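Local coordinates for hypothetical protein PH1109 (Pyrococcus horikoshii, PDB 2D5A), which is a small protein of the CoA-binding, Rossmann-like family, of unknown function, and holds coenzyme A in this model, at residues Lys24-Gly29 / Glu79-Phe84; Pro69-Ile74 / Met91-Gln96. All coordinates share one frame; numbering follows the deposited sequence.

Contact 1. Residues Lys24-Gly29 / Glu79-Phe84; sequences KIALVG and EVVDLF. With COA (coenzyme A), chain B.
Two neighbouring parallel strands in the middle of the Rossmann-like sheet, 24-28 and 80-83, pair from Ile25 with Val80 to Val28 with Leu83, and their C-terminal ends reach the coenzyme A. The ladder runs through Ala26 N to Val80 O, Asp82 N to Ala26 O and Val28 N to Asp82 O, and is carried one step past the strand by Phe84 N on Val28 O (2.7 Å). At its start, Lys24 O takes both Glu79 N (2.9 Å) and Val80 N (3.1 Å). Glu79 returns a bond from its side chain: OE1 receives Lys24 N at 2.9 Å, on its anti side and 32° out of the carboxylate plane, while OE2 is in a salt bridge with Arg21.

On one face of the sheet, Leu27 CD2 lies 3.7 Å from Phe84 CD2, obliquely to the ring. With CG anti to the backbone N (chi1 180°), Asp82 extends beside Leu27, and its OD1 is bonded to Gln108. On the other face Val28 CG2 meets Val81 CG1 at 3.7 Å, and Leu83 CD2 comes up alongside Val28 CB.

Past the strands, one water donates to Gly29 O and Phe84 O, and Gly29 CA approaches the adenine N3A to 3.4 Å. Backbone bonds thus fix the spacing of two strand ends that both border the ligand, with mostly apolar side chains packed on the two faces.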
ATOM      1  N   LYS A  24      -1.455   7.050   7.109  1.00 14.90           N
ATOM      2  CA  LYS A  24      -1.356   7.995   5.881  1.00 14.13           C
ATOM      3  C   LYS A  24      -0.970   7.049   4.743  1.00 16.33           C
ATOM      4  O   LYS A  24       0.240   6.600   4.684  1.00 18.02           O
ATOM      5  CB  LYS A  24      -0.212   9.012   6.101  1.00 16.50           C
ATOM      6  CG  LYS A  24      -0.546   9.973   7.314  1.00 19.67           C
ATOM      7  CD  LYS A  24      -1.641  10.937   6.930  1.00 18.95           C
ATOM      8  CE  LYS A  24      -1.771  12.154   7.942  1.00 18.20           C
ATOM      9  NZ  LYS A  24      -2.838  13.117   7.431  1.00 17.21           N
ATOM     10  N   ILE A  25      -1.937   6.782   3.869  1.00 14.90           N
ATOM     11  CA  ILE A  25      -1.702   5.744   2.817  1.00 16.56           C
ATOM     12  C   ILE A  25      -1.686   6.386   1.436  1.00 15.90           C
ATOM     13  O   ILE A  25      -2.599   7.220   1.162  1.00 15.13           O
ATOM     14  CB  ILE A  25      -2.881   4.738   2.812  1.00 17.49           C
ATOM     15  CG1 ILE A  25      -3.195   4.127   4.248  1.00 16.21           C
ATOM     16  CG2 ILE A  25      -2.475   3.466   1.858  1.00 14.64           C
ATOM     17  CD1 ILE A  25      -2.020   3.476   4.930  1.00 16.72           C
ATOM     18  N   ALA A  26      -0.734   6.014   0.561  1.00 14.18           N
ATOM     19  CA  ALA A  26      -0.794   6.441  -0.879  1.00 13.94           C
ATOM     20  C   ALA A  26      -1.245   5.138  -1.502  1.00 16.28           C
ATOM     21  O   ALA A  26      -0.452   4.153  -1.483  1.00 16.52           O
ATOM     22  CB  ALA A  26       0.563   6.783  -1.372  1.00 14.17           C
ATOM     23  N   LEU A  27      -2.440   5.130  -2.119  1.00 12.31           N
ATOM     24  CA  LEU A  27      -2.992   3.877  -2.675  1.00 12.70           C
ATOM     25  C   LEU A  27      -2.818   4.018  -4.205  1.00 16.56           C
ATOM     26  O   LEU A  27      -3.524   4.721  -4.926  1.00 14.07           O
ATOM     27  CB  LEU A  27      -4.458   3.709  -2.259  1.00 12.62           C
ATOM     28  CG  LEU A  27      -5.039   2.268  -2.535  1.00 14.65           C
ATOM     29  CD1 LEU A  27      -6.155   1.903  -1.565  1.00 15.48           C
ATOM     30  CD2 LEU A  27      -5.604   2.211  -4.042  1.00 15.80           C
ATOM     31  N   VAL A  28      -1.850   3.221  -4.671  1.00 13.31           N
ATOM     32  CA  VAL A  28      -1.393   3.396  -6.109  1.00 13.40           C
ATOM     33  C   VAL A  28      -2.145   2.439  -6.991  1.00 14.00           C
ATOM     34  O   VAL A  28      -2.233   1.228  -6.695  1.00 17.02           O
ATOM     35  CB  VAL A  28       0.176   3.078  -6.161  1.00 11.95           C
ATOM     36  CG1 VAL A  28       0.622   3.109  -7.647  1.00 12.77           C
ATOM     37  CG2 VAL A  28       0.965   4.065  -5.309  1.00 14.34           C
ATOM     38  N   GLY A  29      -2.705   2.950  -8.077  1.00 13.08           N
ATOM     39  CA  GLY A  29      -3.607   2.104  -8.909  1.00 14.77           C
ATOM     40  C   GLY A  29      -5.080   2.324  -8.520  1.00 15.75           C
ATOM     41  O   GLY A  29      -6.000   1.632  -8.919  1.00 14.69           O
ATOM     42  N   GLU A  79       2.988   7.373   4.888  1.00 18.35           N
ATOM     43  CA  GLU A  79       3.628   6.316   5.717  1.00 18.31           C
ATOM     44  C   GLU A  79       3.641   4.955   4.947  1.00 20.04           C
ATOM     45  O   GLU A  79       4.595   4.218   5.072  1.00 19.53           O
ATOM     46  CB  GLU A  79       2.800   6.130   7.014  1.00 18.75           C
ATOM     47  CG  GLU A  79       3.081   7.308   7.911  1.00 20.09           C
ATOM     48  CD  GLU A  79       1.971   7.613   8.939  1.00 20.23           C
ATOM     49  OE1 GLU A  79       0.818   7.124   8.860  1.00 23.88           O
ATOM     50  OE2 GLU A  79       2.316   8.351   9.924  1.00 28.92           O
ATOM     51  N   VAL A  80       2.552   4.638   4.265  1.00 18.44           N
ATOM     52  CA  VAL A  80       2.469   3.369   3.562  1.00 17.16           C
ATOM     53  C   VAL A  80       2.142   3.577   2.100  1.00 17.49           C
ATOM     54  O   VAL A  80       1.233   4.340   1.830  1.00 17.26           O
ATOM     55  CB  VAL A  80       1.343   2.516   4.113  1.00 17.55           C
ATOM     56  CG1 VAL A  80       1.276   1.140   3.373  1.00 17.52           C
ATOM     57  CG2 VAL A  80       1.534   2.236   5.655  1.00 17.69           C
ATOM     58  N   VAL A  81       2.918   2.976   1.179  1.00 15.63           N
ATOM     59  CA  VAL A  81       2.497   2.981  -0.239  1.00 16.32           C
ATOM     60  C   VAL A  81       1.879   1.655  -0.481  1.00 17.76           C
ATOM     61  O   VAL A  81       2.638   0.643  -0.415  1.00 19.44           O
ATOM     62  CB  VAL A  81       3.716   3.290  -1.107  1.00 14.95           C
ATOM     63  CG1 VAL A  81       3.275   3.224  -2.578  1.00 16.31           C
ATOM     64  CG2 VAL A  81       4.249   4.792  -0.783  1.00 18.91           C
ATOM     65  N   ASP A  82       0.571   1.595  -0.784  1.00 17.02           N
ATOM     66  CA  ASP A  82      -0.224   0.317  -0.877  1.00 17.25           C
ATOM     67  C   ASP A  82      -0.394   0.162  -2.396  1.00 20.10           C
ATOM     68  O   ASP A  82      -1.033   0.984  -3.026  1.00 16.85           O
ATOM     69  CB  ASP A  82      -1.525   0.560  -0.125  1.00 16.30           C
ATOM     70  CG  ASP A  82      -2.428  -0.577  -0.118  1.00 16.08           C
ATOM     71  OD1 ASP A  82      -1.848  -1.758  -0.227  1.00 18.84           O
ATOM     72  OD2 ASP A  82      -3.645  -0.483   0.035  1.00 19.39           O
ATOM     73  N   LEU A  83       0.198  -0.913  -2.952  1.00 16.82           N
ATOM     74  CA  LEU A  83       0.324  -1.033  -4.428  1.00 17.90           C
ATOM     75  C   LEU A  83      -0.726  -1.890  -5.067  1.00 20.38           C
ATOM     76  O   LEU A  83      -0.903  -3.028  -4.638  1.00 16.08           O
ATOM     77  CB  LEU A  83       1.711  -1.633  -4.747  1.00 16.08           C
ATOM     78  CG  LEU A  83       2.897  -0.775  -4.302  1.00 17.49           C
ATOM     79  CD1 LEU A  83       4.197  -1.685  -4.295  1.00 18.69           C
ATOM     80  CD2 LEU A  83       3.092   0.494  -5.249  1.00 16.98           C
ATOM     81  N   PHE A  84      -1.516  -1.310  -5.996  1.00 14.98           N
ATOM     82  CA  PHE A  84      -2.523  -2.054  -6.780  1.00 17.72           C
ATOM     83  C   PHE A  84      -2.169  -1.853  -8.296  1.00 16.42           C
ATOM     84  O   PHE A  84      -3.035  -1.508  -9.123  1.00 17.91           O
ATOM     85  CB  PHE A  84      -3.923  -1.496  -6.550  1.00 17.73           C
ATOM     86  CG  PHE A  84      -4.527  -1.923  -5.221  1.00 15.36           C
ATOM     87  CD1 PHE A  84      -5.376  -3.039  -5.177  1.00 18.74           C
ATOM     88  CD2 PHE A  84      -4.267  -1.201  -4.077  1.00 16.52           C
ATOM     89  CE1 PHE A  84      -6.003  -3.444  -3.953  1.00 17.69           C
ATOM     90  CE2 PHE A  84      -4.886  -1.570  -2.869  1.00 16.89           C
ATOM     91  CZ  PHE A  84      -5.740  -2.656  -2.791  1.00 18.22           C
TER
HETATM   92  N1A COA B 200      -0.056   4.255 -12.056  1.00 17.87           N
HETATM   93  C2A COA B 200      -1.166   4.128 -11.346  1.00 14.21           C
HETATM   94  N3A COA B 200      -2.196   3.377 -11.735  1.00 14.73           N
HETATM   95  C4A COA B 200      -2.078   2.678 -12.875  1.00 17.49           C
HETATM   96  C5A COA B 200      -0.917   2.756 -13.643  1.00 15.73           C
HETATM   97  C6A COA B 200       0.108   3.587 -13.221  1.00 18.52           C
HETATM   98  N6A COA B 200       1.208   3.793 -13.962  1.00 18.65           N
HETATM   99  N7A COA B 200      -1.120   1.989 -14.718  1.00 17.87           N
HETATM  100  C8A COA B 200      -2.336   1.451 -14.642  1.00 20.07           C
HETATM  101  N9A COA B 200      -2.931   1.877 -13.518  1.00 17.35           N
HETATM  102  C1B COA B 200      -4.317   1.612 -13.103  1.00 19.95           C
HETATM  103  C2B COA B 200      -5.319   1.682 -14.260  1.00 20.18           C
HETATM  104  O2B COA B 200      -5.804   3.016 -14.412  1.00 19.85           O
HETATM  105  C3B COA B 200      -6.389   0.688 -13.801  1.00 20.94           C
HETATM  106  O3B COA B 200      -7.592   1.301 -13.326  1.00 21.39           O
HETATM  107  P3B COA B 200      -8.748   1.665 -14.389  1.00 19.88           P
HETATM  108  O7A COA B 200      -9.793   2.510 -13.502  1.00 19.85           O
HETATM  109  O8A COA B 200      -9.388   0.303 -14.903  1.00 20.79           O
HETATM  110  O9A COA B 200      -8.092   2.452 -15.467  1.00 18.80           O
HETATM  111  C4B COA B 200      -5.712  -0.126 -12.693  1.00 20.93           C
HETATM  112  O4B COA B 200      -4.328   0.232 -12.738  1.00 22.98           O
HETATM  113  C5B COA B 200      -5.849  -1.625 -12.968  1.00 25.78           C
HETATM  114  O5B COA B 200      -5.398  -1.898 -14.295  1.00 22.82           O
HETATM  115  P1A COA B 200      -4.692  -3.305 -14.693  1.00 26.07           P
HETATM  116  O1A COA B 200      -3.368  -3.358 -14.029  1.00 26.92           O
HETATM  117  O2A COA B 200      -4.767  -3.293 -16.173  1.00 29.64           O
HETATM  118  O3A COA B 200      -5.795  -4.338 -14.145  1.00 25.37           O
HETATM  119  P2A COA B 200      -5.613  -5.944 -14.050  1.00 25.83           P
HETATM  120  O4A COA B 200      -6.991  -6.465 -14.188  1.00 27.31           O
HETATM  121  O5A COA B 200      -4.517  -6.330 -14.969  1.00 25.63           O
HETATM  122  O6A COA B 200      -5.161  -6.229 -12.532  1.00 24.74           O
HETATM  123  CBP COA B 200      -3.878  -5.538 -10.642  1.00 20.07           C
HETATM  124  CCP COA B 200      -3.812  -6.072 -12.077  1.00 20.30           C
HETATM  125  CDP COA B 200      -4.759  -4.293 -10.505  1.00 20.40           C
HETATM  126  CEP COA B 200      -2.488  -5.518 -10.014  1.00 20.57           C
HETATM  127  CAP COA B 200      -4.664  -6.632  -9.894  1.00 22.55           C
HETATM  128  OAP COA B 200      -4.034  -7.920  -9.918  1.00 24.62           O
HETATM  129  C9P COA B 200      -4.955  -6.334  -8.421  1.00 22.56           C
HETATM  130  O9P COA B 200      -6.090  -5.650  -8.181  1.00 22.87           O
HETATM  131  N8P COA B 200      -4.190  -6.848  -7.455  1.00 22.81           N
HETATM  132  C7P COA B 200      -4.490  -6.661  -6.031  1.00 18.73           C
HETATM  133  C6P COA B 200      -5.484  -7.771  -5.661  1.00 19.98           C
HETATM  134  C5P COA B 200      -5.874  -7.670  -4.186  1.00 19.02           C
HETATM  135  O5P COA B 200      -4.872  -7.533  -3.293  1.00 22.50           O
HETATM  136  N4P COA B 200      -7.163  -7.661  -3.883  1.00 27.17           N
HETATM  137  C3P COA B 200      -7.589  -7.514  -2.485  1.00 34.46           C
HETATM  138  C2P COA B 200      -8.411  -8.758  -2.168  1.00 42.42           C
HETATM  139  S1P COA B 200      -9.094  -8.590  -0.483  1.00 52.14           S
HETATM  140  O   HOH W   1      -5.700  -1.094  -9.558  1.00 17.04           O

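Contact 2. Residues Pro69-Ile74 / Met91-Gln96; sequences PSVLDI and MEYVEQ. With COA (coenzyme A), chain B.
Gln96, on helix 90-100, reaches across to the turn at Ser70 and Val71 and makes the direct hydrogen bond of this contact. Its OE1 accepts Val71 N at 2.7 Å; the bond is nearly straight at the hydrogen (167°), but the donor stands 38° above the carbonyl plane, so it is not on a lone pair. The chain is extended beyond CG (chi2 175°), which carries the amide from the helix to the turn. Ser70 OG in turn accepts Leu72 N at 2.9 Å, an ST turn that shapes the start of the short 3-10 segment 71-73.

A water forms the second polar link: it donates to Pro69 O (2.7 Å), accepts from Gln96 NE2 (3.0 Å) and gives a weak bond to Tyr93 OH. That hydroxyl donates to N1A of the coenzyme A adenine at 2.7 Å.

The apolar contact is Val71 CG2 with Tyr93 CD2 (4.2 Å), the methyl approaching the ring obliquely. The same methyl neighbours Gln96 OE1, and Leu72 CD2 lies against the backbone oxygen Gln96 O at 3.7 Å. Val71 also packs on Ala26 and Val28 of strand 24-28.

Both ends of the Gln96 amide are thereby used, OE1 by a backbone N-H and NE2 by the water, which fixes which way round the amide sits; the same water links the turn, though only by a weak bond, to the Tyr93 hydroxyl at the adenine.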
ATOM      1  N   PRO A  69      -0.828  12.201  -9.459  1.00 16.46           N
ATOM      2  CA  PRO A  69      -0.091  11.511 -10.531  1.00 18.19           C
ATOM      3  C   PRO A  69       1.210  10.842 -10.031  1.00 17.27           C
ATOM      4  O   PRO A  69       1.778  10.030 -10.783  1.00 20.86           O
ATOM      5  CB  PRO A  69       0.158  12.615 -11.586  1.00 15.46           C
ATOM      6  CG  PRO A  69       0.359  13.887 -10.684  1.00 17.75           C
ATOM      7  CD  PRO A  69      -0.695  13.718  -9.520  1.00 18.72           C
ATOM      8  N   SER A  70       1.601  11.106  -8.772  1.00 14.57           N
ATOM      9  CA  SER A  70       2.782  10.464  -8.213  1.00 18.42           C
ATOM     10  C   SER A  70       2.654  10.543  -6.691  1.00 19.82           C
ATOM     11  O   SER A  70       1.968  11.467  -6.141  1.00 18.04           O
ATOM     12  CB  SER A  70       4.011  11.240  -8.750  1.00 22.34           C
ATOM     13  OG  SER A  70       4.875  11.582  -7.783  1.00 28.12           O
ATOM     14  N   VAL A  71       3.331   9.636  -5.966  1.00 16.02           N
ATOM     15  CA  VAL A  71       3.286   9.737  -4.486  1.00 14.35           C
ATOM     16  C   VAL A  71       3.985  11.046  -4.097  1.00 19.42           C
ATOM     17  O   VAL A  71       3.730  11.602  -3.023  1.00 17.92           O
ATOM     18  CB  VAL A  71       4.058   8.476  -3.941  1.00 18.18           C
ATOM     19  CG1 VAL A  71       4.273   8.670  -2.390  1.00 18.73           C
ATOM     20  CG2 VAL A  71       3.301   7.149  -4.324  1.00 17.98           C
ATOM     21  N   LEU A  72       4.950  11.522  -4.924  1.00 18.94           N
ATOM     22  CA  LEU A  72       5.708  12.714  -4.543  1.00 16.86           C
ATOM     23  C   LEU A  72       4.862  14.010  -4.624  1.00 19.03           C
ATOM     24  O   LEU A  72       5.275  15.032  -4.013  1.00 22.58           O
ATOM     25  CB  LEU A  72       6.948  12.882  -5.477  1.00 22.04           C
ATOM     26  CG  LEU A  72       7.955  11.760  -5.119  1.00 23.66           C
ATOM     27  CD1 LEU A  72       9.177  11.814  -6.146  1.00 30.05           C
ATOM     28  CD2 LEU A  72       8.433  11.939  -3.648  1.00 30.21           C
ATOM     29  N   ASP A  73       3.750  13.967  -5.356  1.00 15.97           N
ATOM     30  CA  ASP A  73       2.875  15.142  -5.454  1.00 19.30           C
ATOM     31  C   ASP A  73       1.895  15.254  -4.319  1.00 18.85           C
ATOM     32  O   ASP A  73       1.239  16.336  -4.212  1.00 19.34           O
ATOM     33  CB  ASP A  73       2.057  15.138  -6.767  1.00 18.51           C
ATOM     34  CG  ASP A  73       2.997  15.412  -7.947  1.00 28.04           C
ATOM     35  OD1 ASP A  73       3.317  14.572  -8.734  1.00 32.59           O
ATOM     36  OD2 ASP A  73       3.526  16.477  -7.987  1.00 39.91           O
ATOM     37  N   ILE A  74       1.896  14.264  -3.386  1.00 17.22           N
ATOM     38  CA  ILE A  74       0.894  14.341  -2.288  1.00 17.31           C
ATOM     39  C   ILE A  74       1.359  15.390  -1.279  1.00 15.97           C
ATOM     40  O   ILE A  74       2.468  15.353  -0.749  1.00 18.15           O
ATOM     41  CB  ILE A  74       0.808  12.978  -1.630  1.00 13.80           C
ATOM     42  CG1 ILE A  74       0.170  12.005  -2.679  1.00 16.48           C
ATOM     43  CG2 ILE A  74      -0.062  13.043  -0.274  1.00 16.14           C
ATOM     44  CD1 ILE A  74       0.189  10.468  -2.155  1.00 14.51           C
ATOM     45  N   MET A  91       8.260  -0.776  -9.512  1.00 26.32           N
ATOM     46  CA  MET A  91       9.609  -0.313  -9.200  1.00 31.42           C
ATOM     47  C   MET A  91       9.624   1.193  -9.103  1.00 29.81           C
ATOM     48  O   MET A  91      10.245   1.825  -8.214  1.00 27.58           O
ATOM     49  CB  MET A  91      10.572  -0.799 -10.299  1.00 35.96           C
ATOM     50  CG  MET A  91      11.886  -0.014 -10.330  1.00 45.40           C
ATOM     51  SD  MET A  91      12.718  -0.318  -8.757  1.00 51.56           S
ATOM     52  CE  MET A  91      12.780  -2.146  -8.882  1.00 50.97           C
ATOM     53  N   GLU A  92       8.907   1.805 -10.017  1.00 26.88           N
ATOM     54  CA  GLU A  92       8.822   3.267 -10.032  1.00 28.07           C
ATOM     55  C   GLU A  92       8.183   3.816  -8.768  1.00 24.39           C
ATOM     56  O   GLU A  92       8.649   4.801  -8.225  1.00 22.01           O
ATOM     57  CB  GLU A  92       7.995   3.664 -11.185  1.00 31.48           C
ATOM     58  CG  GLU A  92       8.794   3.430 -12.412  1.00 41.23           C
ATOM     59  CD  GLU A  92      10.077   4.278 -12.426  1.00 45.26           C
ATOM     60  OE1 GLU A  92      10.099   5.431 -11.841  1.00 42.04           O
ATOM     61  OE2 GLU A  92      11.047   3.805 -13.071  1.00 48.05           O
ATOM     62  N   TYR A  93       7.136   3.158  -8.336  1.00 21.97           N
ATOM     63  CA  TYR A  93       6.384   3.612  -7.159  1.00 20.94           C
ATOM     64  C   TYR A  93       7.168   3.386  -5.879  1.00 25.30           C
ATOM     65  O   TYR A  93       7.051   4.174  -4.925  1.00 21.60           O
ATOM     66  CB  TYR A  93       4.946   2.988  -7.122  1.00 20.17           C
ATOM     67  CG  TYR A  93       4.084   3.731  -8.112  1.00 18.98           C
ATOM     68  CD1 TYR A  93       3.651   3.125  -9.305  1.00 18.31           C
ATOM     69  CD2 TYR A  93       3.747   5.066  -7.887  1.00 18.48           C
ATOM     70  CE1 TYR A  93       2.877   3.803 -10.267  1.00 17.85           C
ATOM     71  CE2 TYR A  93       3.007   5.785  -8.827  1.00 16.32           C
ATOM     72  CZ  TYR A  93       2.567   5.188  -9.967  1.00 18.92           C
ATOM     73  OH  TYR A  93       1.777   5.808 -10.886  1.00 17.86           O
ATOM     74  N   VAL A  94       8.038   2.363  -5.875  1.00 21.87           N
ATOM     75  CA  VAL A  94       8.890   2.111  -4.698  1.00 22.30           C
ATOM     76  C   VAL A  94       9.945   3.176  -4.668  1.00 22.11           C
ATOM     77  O   VAL A  94      10.326   3.701  -3.577  1.00 24.39           O
ATOM     78  CB  VAL A  94       9.546   0.634  -4.801  1.00 22.13           C
ATOM     79  CG1 VAL A  94      10.837   0.587  -3.919  1.00 26.86           C
ATOM     80  CG2 VAL A  94       8.550  -0.388  -4.280  1.00 24.68           C
ATOM     81  N   GLU A  95      10.419   3.557  -5.853  1.00 25.42           N
ATOM     82  CA  GLU A  95      11.385   4.662  -5.894  1.00 27.45           C
ATOM     83  C   GLU A  95      10.686   5.926  -5.365  1.00 28.27           C
ATOM     84  O   GLU A  95      11.272   6.714  -4.618  1.00 28.42           O
ATOM     85  CB  GLU A  95      11.874   5.002  -7.312  1.00 32.37           C
ATOM     86  CG  GLU A  95      12.905   4.065  -7.873  1.00 42.10           C
ATOM     87  CD  GLU A  95      14.095   4.157  -6.992  1.00 52.88           C
ATOM     88  OE1 GLU A  95      14.618   5.320  -6.812  1.00 55.53           O
ATOM     89  OE2 GLU A  95      14.464   3.099  -6.431  1.00 56.40           O
ATOM     90  N   GLN A  96       9.468   6.178  -5.813  1.00 23.56           N
ATOM     91  CA  GLN A  96       8.824   7.399  -5.276  1.00 20.92           C
ATOM     92  C   GLN A  96       8.672   7.278  -3.739  1.00 22.06           C
ATOM     93  O   GLN A  96       8.890   8.312  -3.002  1.00 26.40           O
ATOM     94  CB  GLN A  96       7.410   7.530  -5.924  1.00 21.06           C
ATOM     95  CG  GLN A  96       7.433   7.916  -7.440  1.00 20.19           C
ATOM     96  CD  GLN A  96       6.066   7.912  -8.005  1.00 20.23           C
ATOM     97  OE1 GLN A  96       5.034   7.934  -7.258  1.00 21.55           O
ATOM     98  NE2 GLN A  96       5.981   7.896  -9.340  1.00 21.80           N
TER
HETATM   99  N1A COA B 200      -0.056   4.255 -12.056  1.00 17.87           N
HETATM  100  C2A COA B 200      -1.166   4.128 -11.346  1.00 14.21           C
HETATM  101  N3A COA B 200      -2.196   3.377 -11.735  1.00 14.73           N
HETATM  102  C4A COA B 200      -2.078   2.678 -12.875  1.00 17.49           C
HETATM  103  C5A COA B 200      -0.917   2.756 -13.643  1.00 15.73           C
HETATM  104  C6A COA B 200       0.108   3.587 -13.221  1.00 18.52           C
HETATM  105  N6A COA B 200       1.208   3.793 -13.962  1.00 18.65           N
HETATM  106  N7A COA B 200      -1.120   1.989 -14.718  1.00 17.87           N
HETATM  107  C8A COA B 200      -2.336   1.451 -14.642  1.00 20.07           C
HETATM  108  N9A COA B 200      -2.931   1.877 -13.518  1.00 17.35           N
HETATM  109  C1B COA B 200      -4.317   1.612 -13.103  1.00 19.95           C
HETATM  110  C2B COA B 200      -5.319   1.682 -14.260  1.00 20.18           C
HETATM  111  O2B COA B 200      -5.804   3.016 -14.412  1.00 19.85           O
HETATM  112  C3B COA B 200      -6.389   0.688 -13.801  1.00 20.94           C
HETATM  113  O3B COA B 200      -7.592   1.301 -13.326  1.00 21.39           O
HETATM  114  P3B COA B 200      -8.748   1.665 -14.389  1.00 19.88           P
HETATM  115  O7A COA B 200      -9.793   2.510 -13.502  1.00 19.85           O
HETATM  116  O8A COA B 200      -9.388   0.303 -14.903  1.00 20.79           O
HETATM  117  O9A COA B 200      -8.092   2.452 -15.467  1.00 18.80           O
HETATM  118  C4B COA B 200      -5.712  -0.126 -12.693  1.00 20.93           C
HETATM  119  O4B COA B 200      -4.328   0.232 -12.738  1.00 22.98           O
HETATM  120  C5B COA B 200      -5.849  -1.625 -12.968  1.00 25.78           C
HETATM  121  O5B COA B 200      -5.398  -1.898 -14.295  1.00 22.82           O
HETATM  122  P1A COA B 200      -4.692  -3.305 -14.693  1.00 26.07           P
HETATM  123  O1A COA B 200      -3.368  -3.358 -14.029  1.00 26.92           O
HETATM  124  O2A COA B 200      -4.767  -3.293 -16.173  1.00 29.64           O
HETATM  125  O3A COA B 200      -5.795  -4.338 -14.145  1.00 25.37           O
HETATM  126  P2A COA B 200      -5.613  -5.944 -14.050  1.00 25.83           P
HETATM  127  O4A COA B 200      -6.991  -6.465 -14.188  1.00 27.31           O
HETATM  128  O5A COA B 200      -4.517  -6.330 -14.969  1.00 25.63           O
HETATM  129  O6A COA B 200      -5.161  -6.229 -12.532  1.00 24.74           O
HETATM  130  CBP COA B 200      -3.878  -5.538 -10.642  1.00 20.07           C
HETATM  131  CCP COA B 200      -3.812  -6.072 -12.077  1.00 20.30           C
HETATM  132  CDP COA B 200      -4.759  -4.293 -10.505  1.00 20.40           C
HETATM  133  CEP COA B 200      -2.488  -5.518 -10.014  1.00 20.57           C
HETATM  134  CAP COA B 200      -4.664  -6.632  -9.894  1.00 22.55           C
HETATM  135  OAP COA B 200      -4.034  -7.920  -9.918  1.00 24.62           O
HETATM  136  C9P COA B 200      -4.955  -6.334  -8.421  1.00 22.56           C
HETATM  137  O9P COA B 200      -6.090  -5.650  -8.181  1.00 22.87           O
HETATM  138  N8P COA B 200      -4.190  -6.848  -7.455  1.00 22.81           N
HETATM  139  C7P COA B 200      -4.490  -6.661  -6.031  1.00 18.73           C
HETATM  140  C6P COA B 200      -5.484  -7.771  -5.661  1.00 19.98           C
HETATM  141  C5P COA B 200      -5.874  -7.670  -4.186  1.00 19.02           C
HETATM  142  O5P COA B 200      -4.872  -7.533  -3.293  1.00 22.50           O
HETATM  143  N4P COA B 200      -7.163  -7.661  -3.883  1.00 27.17           N
HETATM  144  C3P COA B 200      -7.589  -7.514  -2.485  1.00 34.46           C
HETATM  145  C2P COA B 200      -8.411  -8.758  -2.168  1.00 42.42           C
HETATM  146  S1P COA B 200      -9.094  -8.590  -0.483  1.00 52.14           S
HETATM  147  O   HOH W   2       3.574   8.025 -11.146  1.00 19.50           O

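Overall arrangement
Contact 1 lies in the buried middle of the sheet, whereas contact 2 sits nearer the surface, 9 Å away between centres, where a loop turn meets helix 90-100. The first is held by a regular backbone ladder; the second depends on one side-chain amide and a water. They meet on the sheet face carrying Ala26, Val28 and Leu83: Tyr93 packs on Val28 and Leu83, Val71 on Val28. Strand 80-83 leads in sequence into helix 90-100, and the segments of the two contacts alternate along the chain. Both border the coenzyme A adenine, contact 1 by close approach of a glycine and contact 2 by a hydrogen bond.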